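Local atomic coordinates of tRNA (Adenine(22)-N(1))-methyltransferase (Mycoplasma capricolum subsp. capricolum, PDB entry 6QE6), a protein that probably methylates N1 of adenine 22 in tRNA, using S-adenosylmethionine as methyl donor and releasing S-adenosylhomocysteine. Residues 44-49 and 72-77; 40-45 and 63-68; 151-156 and 177-182; 155-160 and 171-176. All coordinates share one frame; numbering follows the deposited sequence.

Contact 1: 44-49 and 72-77; sequences TDHAYL and LNIALK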
# COMPACT_ATOMS: atom_id res chain seq x y z
N THR A 44 -6.61 -5.50 9.63
CA THR A 44 -7.87 -4.77 9.53
C THR A 44 -8.18 -3.94 10.77
O THR A 44 -9.04 -3.06 10.70
CB THR A 44 -9.01 -5.75 9.25
OG1 THR A 44 -10.18 -5.03 8.85
CG2 THR A 44 -9.33 -6.56 10.49
N ASP A 45 -7.51 -4.21 11.88
CA ASP A 45 -7.74 -3.49 13.13
C ASP A 45 -9.20 -3.59 13.55
O ASP A 45 -9.61 -4.62 14.09
CB ASP A 45 -7.32 -2.03 13.01
CG ASP A 45 -7.55 -1.27 14.28
OD1 ASP A 45 -7.26 -1.82 15.37
OD2 ASP A 45 -8.07 -0.13 14.20
N HIS A 46 -10.00 -2.56 13.30
CA HIS A 46 -11.40 -2.55 13.72
C HIS A 46 -12.37 -2.78 12.56
O HIS A 46 -13.57 -2.55 12.72
CB HIS A 46 -11.75 -1.25 14.44
CG HIS A 46 -11.25 -1.19 15.86
ND1 HIS A 46 -11.70 -0.26 16.77
CD2 HIS A 46 -10.33 -1.95 16.51
CE1 HIS A 46 -11.07 -0.44 17.92
NE2 HIS A 46 -10.24 -1.46 17.79
N ALA A 47 -11.87 -3.22 11.40
CA ALA A 47 -12.69 -3.73 10.30
C ALA A 47 -13.64 -2.68 9.74
O ALA A 47 -14.62 -3.03 9.07
CB ALA A 47 -13.49 -4.97 10.73
N TYR A 48 -13.37 -1.40 9.99
CA TYR A 48 -14.20 -0.34 9.42
C TYR A 48 -14.10 -0.29 7.90
O TYR A 48 -15.08 0.08 7.23
CB TYR A 48 -13.83 1.01 10.04
CG TYR A 48 -14.32 1.19 11.47
CD1 TYR A 48 -15.66 1.02 11.79
CD2 TYR A 48 -13.44 1.55 12.49
CE1 TYR A 48 -16.12 1.18 13.09
CE2 TYR A 48 -13.90 1.71 13.80
CZ TYR A 48 -15.24 1.53 14.09
OH TYR A 48 -15.72 1.69 15.38
N LEU A 49 -12.95 -0.66 7.31
CA LEU A 49 -12.88 -0.72 5.85
C LEU A 49 -13.70 -1.88 5.29
O LEU A 49 -14.50 -1.65 4.36
CB LEU A 49 -11.42 -0.75 5.39
CG LEU A 49 -11.17 -0.98 3.89
CD1 LEU A 49 -11.74 0.15 3.06
CD2 LEU A 49 -9.67 -1.17 3.56
N LEU A 72 -9.09 -7.91 16.75
CA LEU A 72 -10.05 -8.75 16.04
C LEU A 72 -11.33 -8.95 16.85
O LEU A 72 -12.41 -9.10 16.28
CB LEU A 72 -9.39 -10.08 15.71
CG LEU A 72 -9.62 -10.68 14.32
CD1 LEU A 72 -9.64 -9.62 13.23
CD2 LEU A 72 -8.53 -11.70 14.06
N ASN A 73 -11.23 -8.94 18.19
CA ASN A 73 -12.42 -9.03 19.03
C ASN A 73 -13.31 -7.80 18.87
O ASN A 73 -14.55 -7.91 18.85
CB ASN A 73 -12.03 -9.19 20.49
CG ASN A 73 -11.32 -10.48 20.77
OD1 ASN A 73 -11.76 -11.55 20.35
ND2 ASN A 73 -10.20 -10.40 21.48
N ILE A 74 -12.70 -6.62 18.80
CA ILE A 74 -13.45 -5.40 18.53
C ILE A 74 -14.04 -5.44 17.13
O ILE A 74 -15.18 -5.01 16.91
CB ILE A 74 -12.53 -4.18 18.74
CG1 ILE A 74 -11.77 -4.35 20.05
CG2 ILE A 74 -13.33 -2.89 18.65
CD1 ILE A 74 -10.63 -3.38 20.24
N ALA A 75 -13.28 -5.96 16.17
CA ALA A 75 -13.77 -6.07 14.80
C ALA A 75 -15.03 -6.91 14.74
O ALA A 75 -15.99 -6.56 14.04
CB ALA A 75 -12.69 -6.67 13.91
N LEU A 76 -15.06 -8.03 15.46
CA LEU A 76 -16.23 -8.90 15.39
C LEU A 76 -17.45 -8.21 15.99
O LEU A 76 -18.54 -8.27 15.42
CB LEU A 76 -15.92 -10.22 16.10
CG LEU A 76 -17.01 -11.29 16.03
CD1 LEU A 76 -17.09 -11.79 14.61
CD2 LEU A 76 -16.68 -12.44 16.94
N LYS A 77 -17.27 -7.54 17.13
CA LYS A 77 -18.37 -6.78 17.73
C LYS A 77 -18.88 -5.72 16.77
O LYS A 77 -20.09 -5.57 16.59
CB LYS A 77 -17.92 -6.16 19.06
CG LYS A 77 -18.04 -7.11 20.26
CD LYS A 77 -17.69 -6.42 21.58
CE LYS A 77 -17.85 -7.39 22.77
NZ LYS A 77 -17.24 -6.90 24.05

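Contact 2: 40-45 and 63-68; sequences ADIGTD and YACDIN. With SAH (S-adenosyl-L-homocysteine), chain C.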
# COMPACT_ATOMS: atom_id res chain seq x y z
N ALA A 40 -9.98 -9.12 0.93
CA ALA A 40 -9.37 -9.41 2.22
C ALA A 40 -8.60 -8.19 2.71
O ALA A 40 -7.73 -7.67 2.00
CB ALA A 40 -8.45 -10.64 2.14
N ASP A 41 -8.92 -7.71 3.91
CA ASP A 41 -8.20 -6.61 4.53
C ASP A 41 -7.17 -7.21 5.47
O ASP A 41 -7.52 -7.87 6.45
CB ASP A 41 -9.16 -5.68 5.28
CG ASP A 41 -8.53 -4.35 5.68
OD1 ASP A 41 -7.44 -3.97 5.16
OD2 ASP A 41 -9.16 -3.66 6.52
N ILE A 42 -5.89 -7.01 5.17
CA ILE A 42 -4.81 -7.50 6.01
C ILE A 42 -4.43 -6.42 7.00
O ILE A 42 -4.09 -5.30 6.62
CB ILE A 42 -3.60 -7.92 5.16
CG1 ILE A 42 -4.05 -8.79 4.00
CG2 ILE A 42 -2.57 -8.60 6.04
CD1 ILE A 42 -4.79 -10.07 4.43
N GLY A 43 -4.44 -6.77 8.29
CA GLY A 43 -4.22 -5.77 9.32
C GLY A 43 -5.43 -4.89 9.55
O GLY A 43 -5.31 -3.66 9.67
N THR A 44 -6.61 -5.50 9.63
CA THR A 44 -7.87 -4.77 9.53
C THR A 44 -8.18 -3.94 10.77
O THR A 44 -9.04 -3.06 10.70
CB THR A 44 -9.01 -5.75 9.25
OG1 THR A 44 -10.18 -5.03 8.85
CG2 THR A 44 -9.33 -6.56 10.49
N ASP A 45 -7.51 -4.21 11.88
CA ASP A 45 -7.74 -3.49 13.13
C ASP A 45 -9.20 -3.59 13.55
O ASP A 45 -9.61 -4.62 14.09
CB ASP A 45 -7.32 -2.03 13.01
CG ASP A 45 -7.55 -1.27 14.28
OD1 ASP A 45 -7.26 -1.82 15.37
OD2 ASP A 45 -8.07 -0.13 14.20
N TYR A 63 -13.03 -10.70 4.06
CA TYR A 63 -12.20 -11.31 5.09
C TYR A 63 -11.47 -10.21 5.86
O TYR A 63 -10.69 -9.45 5.27
CB TYR A 63 -11.21 -12.28 4.45
CG TYR A 63 -11.88 -13.40 3.72
CD1 TYR A 63 -12.63 -14.36 4.39
CD2 TYR A 63 -11.77 -13.51 2.35
CE1 TYR A 63 -13.25 -15.40 3.70
CE2 TYR A 63 -12.37 -14.54 1.67
CZ TYR A 63 -13.10 -15.48 2.33
OH TYR A 63 -13.69 -16.49 1.58
N ALA A 64 -11.72 -10.12 7.16
CA ALA A 64 -11.14 -9.07 8.00
C ALA A 64 -10.07 -9.71 8.88
O ALA A 64 -10.38 -10.34 9.89
CB ALA A 64 -12.22 -8.38 8.83
N CYS A 65 -8.81 -9.55 8.49
CA CYS A 65 -7.70 -10.34 9.00
C CYS A 65 -6.77 -9.50 9.86
O CYS A 65 -6.50 -8.34 9.57
CB CYS A 65 -6.87 -10.94 7.86
SG CYS A 65 -7.85 -11.49 6.43
N ASP A 66 -6.24 -10.13 10.91
CA ASP A 66 -5.24 -9.50 11.74
C ASP A 66 -4.34 -10.57 12.35
O ASP A 66 -4.76 -11.71 12.58
CB ASP A 66 -5.89 -8.64 12.83
CG ASP A 66 -4.97 -7.51 13.29
OD1 ASP A 66 -3.86 -7.81 13.77
OD2 ASP A 66 -5.34 -6.32 13.15
N ILE A 67 -3.10 -10.19 12.59
CA ILE A 67 -2.17 -11.07 13.27
C ILE A 67 -2.44 -11.11 14.78
O ILE A 67 -2.02 -12.06 15.45
CB ILE A 67 -0.74 -10.62 12.94
CG1 ILE A 67 0.28 -11.71 13.30
CG2 ILE A 67 -0.42 -9.29 13.59
CD1 ILE A 67 1.69 -11.39 12.79
N ASN A 68 -3.16 -10.13 15.31
CA ASN A 68 -3.41 -9.98 16.74
C ASN A 68 -4.90 -10.22 17.01
O ASN A 68 -5.76 -9.59 16.39
CB ASN A 68 -2.99 -8.58 17.22
CG ASN A 68 -3.11 -8.41 18.74
OD1 ASN A 68 -3.56 -9.31 19.45
ND2 ASN A 68 -2.73 -7.23 19.24
N SAH C . -5.91 -1.16 8.56
CA SAH C . -6.01 -0.04 9.49
CB SAH C . -5.20 -0.32 10.76
CG SAH C . -3.68 -0.39 10.61
SD SAH C . -2.85 -0.57 12.21
C SAH C . -5.56 1.27 8.84
O SAH C . -4.84 1.27 7.84
OXT SAH C . -5.90 2.36 9.31
C5' SAH C . -1.92 -2.01 11.63
C4' SAH C . -2.64 -3.32 11.95
O4' SAH C . -2.00 -4.37 11.27
C3' SAH C . -2.59 -3.67 13.42
O3' SAH C . -3.88 -3.97 13.88
C2' SAH C . -1.72 -4.92 13.50
O2' SAH C . -2.22 -5.78 14.48
C1' SAH C . -1.86 -5.50 12.11
N9 SAH C . -0.69 -6.25 11.66
C8 SAH C . 0.63 -5.96 11.88
N7 SAH C . 1.38 -6.91 11.27
C5 SAH C . 0.57 -7.79 10.67
C6 SAH C . 0.81 -8.94 9.93
N6 SAH C . 2.06 -9.34 9.70
N1 SAH C . -0.25 -9.65 9.44
C2 SAH C . -1.55 -9.24 9.66
N3 SAH C . -1.78 -8.10 10.40
C4 SAH C . -0.74 -7.39 10.89

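Contact 3: 151-156 and 177-182; sequences SHNYLI and NKYSDH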
# COMPACT_ATOMS: atom_id res chain seq x y z
N SER A 151 9.41 -7.05 -11.10
CA SER A 151 10.13 -8.30 -11.26
C SER A 151 9.19 -9.49 -11.45
O SER A 151 9.63 -10.52 -11.98
CB SER A 151 11.04 -8.54 -10.06
OG SER A 151 10.27 -8.82 -8.91
N HIS A 152 7.93 -9.39 -11.03
CA HIS A 152 6.92 -10.41 -11.29
C HIS A 152 6.08 -10.09 -12.52
O HIS A 152 5.20 -10.90 -12.88
CB HIS A 152 6.00 -10.58 -10.08
CG HIS A 152 6.65 -11.26 -8.92
ND1 HIS A 152 7.41 -10.58 -7.99
CD2 HIS A 152 6.65 -12.56 -8.53
CE1 HIS A 152 7.86 -11.43 -7.08
NE2 HIS A 152 7.40 -12.64 -7.38
N ASN A 153 6.31 -8.94 -13.16
CA ASN A 153 5.59 -8.52 -14.36
C ASN A 153 4.10 -8.27 -14.08
O ASN A 153 3.23 -8.58 -14.89
CB ASN A 153 5.78 -9.52 -15.50
CG ASN A 153 5.78 -8.88 -16.87
OD1 ASN A 153 5.51 -7.69 -17.01
ND2 ASN A 153 6.07 -9.68 -17.90
N TYR A 154 3.81 -7.69 -12.92
CA TYR A 154 2.48 -7.23 -12.57
C TYR A 154 2.34 -5.75 -12.89
O TYR A 154 3.27 -4.96 -12.71
CB TYR A 154 2.20 -7.46 -11.08
CG TYR A 154 2.29 -8.88 -10.59
CD1 TYR A 154 1.98 -9.96 -11.42
CD2 TYR A 154 2.67 -9.16 -9.27
CE1 TYR A 154 2.05 -11.28 -10.96
CE2 TYR A 154 2.75 -10.48 -8.80
CZ TYR A 154 2.44 -11.52 -9.64
OH TYR A 154 2.53 -12.82 -9.16
N LEU A 155 1.15 -5.37 -13.36
CA LEU A 155 0.84 -3.97 -13.58
C LEU A 155 0.76 -3.21 -12.25
O LEU A 155 0.17 -3.69 -11.27
CB LEU A 155 -0.47 -3.85 -14.33
CG LEU A 155 -0.95 -2.42 -14.55
CD1 LEU A 155 0.10 -1.60 -15.33
CD2 LEU A 155 -2.30 -2.43 -15.26
N ILE A 156 1.38 -2.03 -12.22
CA ILE A 156 1.09 -1.03 -11.20
C ILE A 156 -0.01 -0.15 -11.78
O ILE A 156 0.24 0.75 -12.59
CB ILE A 156 2.35 -0.24 -10.83
CG1 ILE A 156 3.37 -1.20 -10.21
CG2 ILE A 156 2.03 0.83 -9.82
CD1 ILE A 156 4.77 -0.63 -10.05
N ASN A 177 -3.13 -9.44 -13.22
CA ASN A 177 -3.56 -10.00 -14.49
C ASN A 177 -3.19 -9.13 -15.68
O ASN A 177 -3.61 -9.42 -16.81
CB ASN A 177 -5.07 -10.25 -14.45
CG ASN A 177 -5.41 -11.41 -13.55
OD1 ASN A 177 -4.97 -12.55 -13.78
ND2 ASN A 177 -6.18 -11.14 -12.49
N LYS A 178 -2.43 -8.06 -15.45
CA LYS A 178 -1.91 -7.25 -16.53
C LYS A 178 -0.40 -7.12 -16.36
O LYS A 178 0.14 -7.27 -15.25
CB LYS A 178 -2.60 -5.89 -16.60
CG LYS A 178 -4.07 -5.99 -17.00
CD LYS A 178 -4.64 -4.63 -17.41
CE LYS A 178 -6.10 -4.75 -17.89
NZ LYS A 178 -7.12 -4.19 -16.92
N TYR A 179 0.28 -6.92 -17.49
CA TYR A 179 1.73 -6.85 -17.54
C TYR A 179 2.25 -5.57 -16.89
O TYR A 179 1.63 -4.50 -16.98
CB TYR A 179 2.20 -6.91 -19.00
CG TYR A 179 2.14 -8.29 -19.59
CD1 TYR A 179 2.50 -9.40 -18.83
CD2 TYR A 179 1.72 -8.50 -20.91
CE1 TYR A 179 2.44 -10.68 -19.36
CE2 TYR A 179 1.67 -9.77 -21.45
CZ TYR A 179 2.03 -10.86 -20.68
OH TYR A 179 1.99 -12.14 -21.19
N SER A 180 3.42 -5.68 -16.27
CA SER A 180 4.12 -4.50 -15.78
C SER A 180 4.44 -3.55 -16.92
O SER A 180 4.92 -3.96 -17.98
CB SER A 180 5.42 -4.90 -15.10
OG SER A 180 6.28 -3.77 -15.05
N ASP A 181 4.18 -2.26 -16.69
CA ASP A 181 4.75 -1.26 -17.57
C ASP A 181 6.27 -1.28 -17.45
O ASP A 181 6.83 -1.70 -16.44
CB ASP A 181 4.20 0.13 -17.24
CG ASP A 181 2.79 0.34 -17.75
OD1 ASP A 181 2.30 -0.53 -18.53
OD2 ASP A 181 2.18 1.36 -17.39
N HIS A 182 6.93 -0.81 -18.52
CA HIS A 182 8.39 -0.82 -18.63
C HIS A 182 8.97 0.41 -17.91
O HIS A 182 9.43 1.38 -18.52
CB HIS A 182 8.80 -0.88 -20.10
CG HIS A 182 8.54 -2.22 -20.73
ND1 HIS A 182 8.99 -2.55 -21.98
CD2 HIS A 182 7.90 -3.32 -20.25
CE1 HIS A 182 8.62 -3.79 -22.26
NE2 HIS A 182 7.97 -4.28 -21.23
O HOH W 1 4.90 -2.68 -12.54
O HOH W 2 3.55 -1.24 -13.92

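Contact 4: 155-160 and 171-176; sequences LIKYES and LIEINK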
# COMPACT_ATOMS: atom_id res chain seq x y z
N LEU A 155 1.15 -5.37 -13.36
CA LEU A 155 0.84 -3.97 -13.58
C LEU A 155 0.76 -3.21 -12.25
O LEU A 155 0.17 -3.69 -11.27
CB LEU A 155 -0.47 -3.85 -14.33
CG LEU A 155 -0.95 -2.42 -14.55
CD1 LEU A 155 0.10 -1.60 -15.33
CD2 LEU A 155 -2.30 -2.43 -15.26
N ILE A 156 1.38 -2.03 -12.22
CA ILE A 156 1.09 -1.03 -11.20
C ILE A 156 -0.01 -0.15 -11.78
O ILE A 156 0.24 0.75 -12.59
CB ILE A 156 2.35 -0.24 -10.83
CG1 ILE A 156 3.37 -1.20 -10.21
CG2 ILE A 156 2.03 0.83 -9.82
CD1 ILE A 156 4.77 -0.63 -10.05
N LYS A 157 -1.26 -0.44 -11.40
CA LYS A 157 -2.40 0.22 -12.03
C LYS A 157 -2.58 1.66 -11.55
O LYS A 157 -3.09 2.50 -12.31
CB LYS A 157 -3.68 -0.55 -11.75
CG LYS A 157 -4.93 0.08 -12.36
CD LYS A 157 -6.08 -0.92 -12.44
CE LYS A 157 -7.41 -0.24 -12.79
NZ LYS A 157 -8.62 -1.12 -12.50
N TYR A 158 -2.23 1.96 -10.31
CA TYR A 158 -2.50 3.27 -9.75
C TYR A 158 -1.56 3.52 -8.58
O TYR A 158 -1.28 2.62 -7.78
CB TYR A 158 -3.95 3.42 -9.29
CG TYR A 158 -4.28 4.79 -8.77
CD1 TYR A 158 -4.28 5.89 -9.61
CD2 TYR A 158 -4.56 4.99 -7.41
CE1 TYR A 158 -4.57 7.15 -9.14
CE2 TYR A 158 -4.84 6.27 -6.91
CZ TYR A 158 -4.86 7.35 -7.79
OH TYR A 158 -5.15 8.62 -7.35
N GLU A 159 -1.06 4.75 -8.51
CA GLU A 159 -0.30 5.23 -7.38
C GLU A 159 -0.78 6.62 -7.05
O GLU A 159 -1.28 7.34 -7.91
CB GLU A 159 1.20 5.29 -7.64
CG GLU A 159 1.84 4.00 -8.01
CD GLU A 159 3.36 4.13 -8.03
OE1 GLU A 159 3.97 4.05 -9.14
OE2 GLU A 159 3.94 4.33 -6.94
N SER A 160 -0.61 6.98 -5.78
CA SER A 160 -0.82 8.36 -5.34
C SER A 160 -0.13 8.56 -3.99
O SER A 160 0.31 7.61 -3.34
CB SER A 160 -2.31 8.68 -5.26
OG SER A 160 -2.72 8.57 -3.93
N LEU A 171 0.27 5.11 -1.70
CA LEU A 171 -0.77 4.21 -2.14
C LEU A 171 -0.39 3.64 -3.50
O LEU A 171 -0.03 4.40 -4.41
CB LEU A 171 -2.12 4.93 -2.19
CG LEU A 171 -3.29 4.11 -2.71
CD1 LEU A 171 -4.52 4.27 -1.85
CD2 LEU A 171 -3.60 4.54 -4.13
N ILE A 172 -0.47 2.32 -3.63
CA ILE A 172 -0.10 1.63 -4.86
C ILE A 172 -1.07 0.48 -5.10
O ILE A 172 -1.40 -0.27 -4.17
CB ILE A 172 1.38 1.15 -4.81
CG1 ILE A 172 1.76 0.42 -6.11
CG2 ILE A 172 1.66 0.34 -3.54
CD1 ILE A 172 3.23 0.02 -6.21
N GLU A 173 -1.57 0.38 -6.32
CA GLU A 173 -2.50 -0.66 -6.73
C GLU A 173 -1.82 -1.56 -7.75
O GLU A 173 -1.30 -1.08 -8.77
CB GLU A 173 -3.80 -0.08 -7.31
CG GLU A 173 -4.58 -1.12 -8.13
CD GLU A 173 -6.05 -0.76 -8.37
OE1 GLU A 173 -6.41 0.44 -8.24
OE2 GLU A 173 -6.84 -1.67 -8.71
N ILE A 174 -1.81 -2.86 -7.48
CA ILE A 174 -1.12 -3.84 -8.31
C ILE A 174 -2.16 -4.78 -8.89
O ILE A 174 -2.93 -5.41 -8.14
CB ILE A 174 -0.06 -4.60 -7.51
CG1 ILE A 174 0.97 -3.62 -6.95
CG2 ILE A 174 0.62 -5.67 -8.37
CD1 ILE A 174 1.92 -4.24 -5.95
N ASN A 175 -2.21 -4.86 -10.24
CA ASN A 175 -3.11 -5.74 -10.98
C ASN A 175 -2.29 -6.89 -11.55
O ASN A 175 -1.58 -6.72 -12.55
CB ASN A 175 -3.82 -4.99 -12.11
CG ASN A 175 -4.80 -5.88 -12.88
OD1 ASN A 175 -4.95 -7.07 -12.59
ND2 ASN A 175 -5.50 -5.29 -13.86
N LYS A 176 -2.44 -8.08 -10.95
CA LYS A 176 -1.62 -9.23 -11.31
C LYS A 176 -1.98 -9.80 -12.67
O LYS A 176 -1.18 -10.54 -13.25
CB LYS A 176 -1.74 -10.33 -10.25
CG LYS A 176 -1.18 -9.92 -8.89
CD LYS A 176 -1.59 -10.91 -7.82
CE LYS A 176 -1.03 -12.29 -8.13
NZ LYS A 176 -1.42 -13.27 -7.07
O HOH W 3 -9.53 -1.08 -9.59
O HOH W 4 2.76 4.71 -4.54

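Contact 1: 44-49 and 72-77
The backbone N of Ala47 donates to Thr44 O at 2.9 Å, closing the type II' beta turn whose residues Thr44, Asp45, His46 and Ala47 all pack against helix 69-81. The two segments meet by packing alone, mainly carbon on carbon and over one aromatic face. The CG2 methyl of Ile74 sits over the centre of the His46 imidazole, 3.5 Å from the ring centroid and 12° off the ring normal, which makes a well-centred CH-pi contact. With chi1 at -77° the imidazole of His46 swings away from its own carbonyl carbon and comes to lie beside the isoleucine, while CB of Ile74 stays near the CD2 and NE2 end of the ring. The next residue of the helix is small: Ala47 CB and Ala75 CB touch at 3.7 Å. Their lack of bulk goes with a close backbone approach, the CA atoms of His46 and Ala75 being 4.4 Å apart. Ala75 CB also rests against Asp45 O at 3.7 Å. At the inner end the CG2 methyl of Thr44 meets CD1 of Leu72 at 4.1 Å, the two side chains crossing at about a right angle. Asp45 belongs to the S-adenosylhomocysteine pocket, and the position of the turn after strand 36-42 is consistent with the cofactor loop of class I methyltransferases. The turn leads from strand 36-42 into helix 48-55, with Ala47 as N-cap. Ala64 of strand 59-66 underlies Thr44 and Ala47, while Leu72 and Ala75 pack on Thr90 of strand 88-92.

Contact 2: 40-45 and 63-68
Backbone bonds join Asp41 to both Tyr63 and Cys65 in a parallel pairing: Asp41 N donates to Tyr63 O at 2.8 Å, and Asp41 O accepts from Cys65 N at 2.9 Å. Just past the end of strand 36-42, Thr44 N gives Cys65 O a nearly straight bond (2.8 Å, 165° at the hydrogen) and Gly43 N gives it a weak one.

Among the polar side chains, the Asp66 carboxylate is gripped at both oxygens. OD2 offers its anti lone pair to Asp45 N at 3.3 Å and accepts from the ribose O3' of S-adenosylhomocysteine, SAH, at 2.9 Å; OD1 takes SAH O2' at 2.7 Å and the backbone N of Asn68, an Asx turn. Four donors thus fix its rotation. An acidic residue ending the second strand and holding the ribose is a hallmark of class I methyltransferases. Gly43 O accepts from the cofactor's amino N at 2.8 Å, and Thr44 OG1 donates to Asp41 OD2 from above the carboxylate plane.

Apolar contacts place the adenine between Ile42 and Ile67, whose CG2 methyls approach opposite faces. The other branch of Ile42 ends in CD1, which meets Cys65 SG at 3.9 Å.

The pair forms the beta-alpha-beta unit of strands 36-42 and 59-66 with helix 48-55, whose Pro50 covers Asp41, Thr44 and Ala64; strands 109-115 and 88-92 flank it in the sheet.

Contact 3: 151-156 and 177-182
The side chain of Leu155 packs against Lys178, Tyr179 and Asp181. Its CB lies 3.4 Å from Tyr179 O and also touches CB of Lys178. Chi1 of 177° sets CG opposite the backbone N, and from there the two methyls part: CD1 passes Tyr179 O and approaches Asp181 OD1 at 4.0 Å, whereas CD2 lies on CB of Lys178 at 3.7 Å and against its CD. The lysine and leucine chains run side by side in the same direction.

Polar bonds also hold the two segments together. Leu155 N donates to Lys178 O at 2.9 Å, from well above the carbonyl plane. Ser180 N reaches the side-chain OD1 of Asn153 at 3.0 Å and makes a weaker bond to Asn153 O, so one residue supplies both acceptors. The Asn153 amide also passes Tyr179, ND2 lying 3.7 Å from CD1 of the ring, with amide and ring planes 25° apart. Asn153 adopts positive phi in a Schellman motif that ends helix 143-151. Two waters extend the link: one donates to Tyr154 O and Ser180 OG, the other accepts from Ile156 N and Asp181 N.

This surface contact, away from the cofactor, lays the loop between strand 168-175 and helix 185-190 over the start of strand 155-163; Ser180 touches Val150 of helix 143-151, and Tyr154 meets Trp148 of that helix edge-to-face.

Contact 4: 155-160 and 171-176
The phenol ring of Tyr158 meets Leu171 obliquely, CD2 of the leucine lying 3.4 Å from CD2 of the ring. The flat carboxylate of Glu173 has the aliphatic chain of Lys157 alongside, CD of the lysine 3.9 Å from OE2, and CB of Tyr158 near OE1. These residues belong to an antiparallel beta hairpin interrupted by a classic bulge, in which Lys157 and Tyr158 together face Glu173. Both backbone bonds at the bulge are short: Lys157 N donates to Glu173 O and Glu173 N to Tyr158 O, each at 2.7 Å, the latter in the carbonyl plane. With CG opposite the backbone N (chi1 179°) and the rest of the chain extended, the side chain of Lys157 lies beside that of Glu173 and points the same way; a water bridges NZ and OE2, which stay short of a salt bridge.

Regular pairing continues on either side of the bulge, through Asn175 N to Leu155 O at 2.8 Å and through mutual bonds between Ser160 and Leu171. On the opposite sheet face Ile156 CG2 packs on Ile172 CG1 at 3.7 Å, where Arg146 and Ala149 of helix 143-151 cover Ile156. Glu159 on that face forms a salt bridge with Arg146, and a water donates to both its OE2, at 2.7 Å, and Leu171 O.

How the contacts relate
From the N terminus, residues 40-45 begin contact 2, and the chain runs through helix 48-55 to close that loop at 63-68. Contact 1 opens within this loop, sharing Thr44 and Asp45, but closes later, on helix 69-81, so the two cross; CD1 of Leu72 packs on Ala64 and joins them. Together they tie strands 36-42 and 59-66 to the turn before helix 48-55 and to helix 69-81, beside the cofactor. The second pair follows much later: contact 4 closes the hairpin and nests within contact 3, which shares Leu155 and Ile156 and fastens the loop that follows strand 168-175. The centres of contacts 2 and 4 lie about 20 Å apart without touching, though one sheet runs through both.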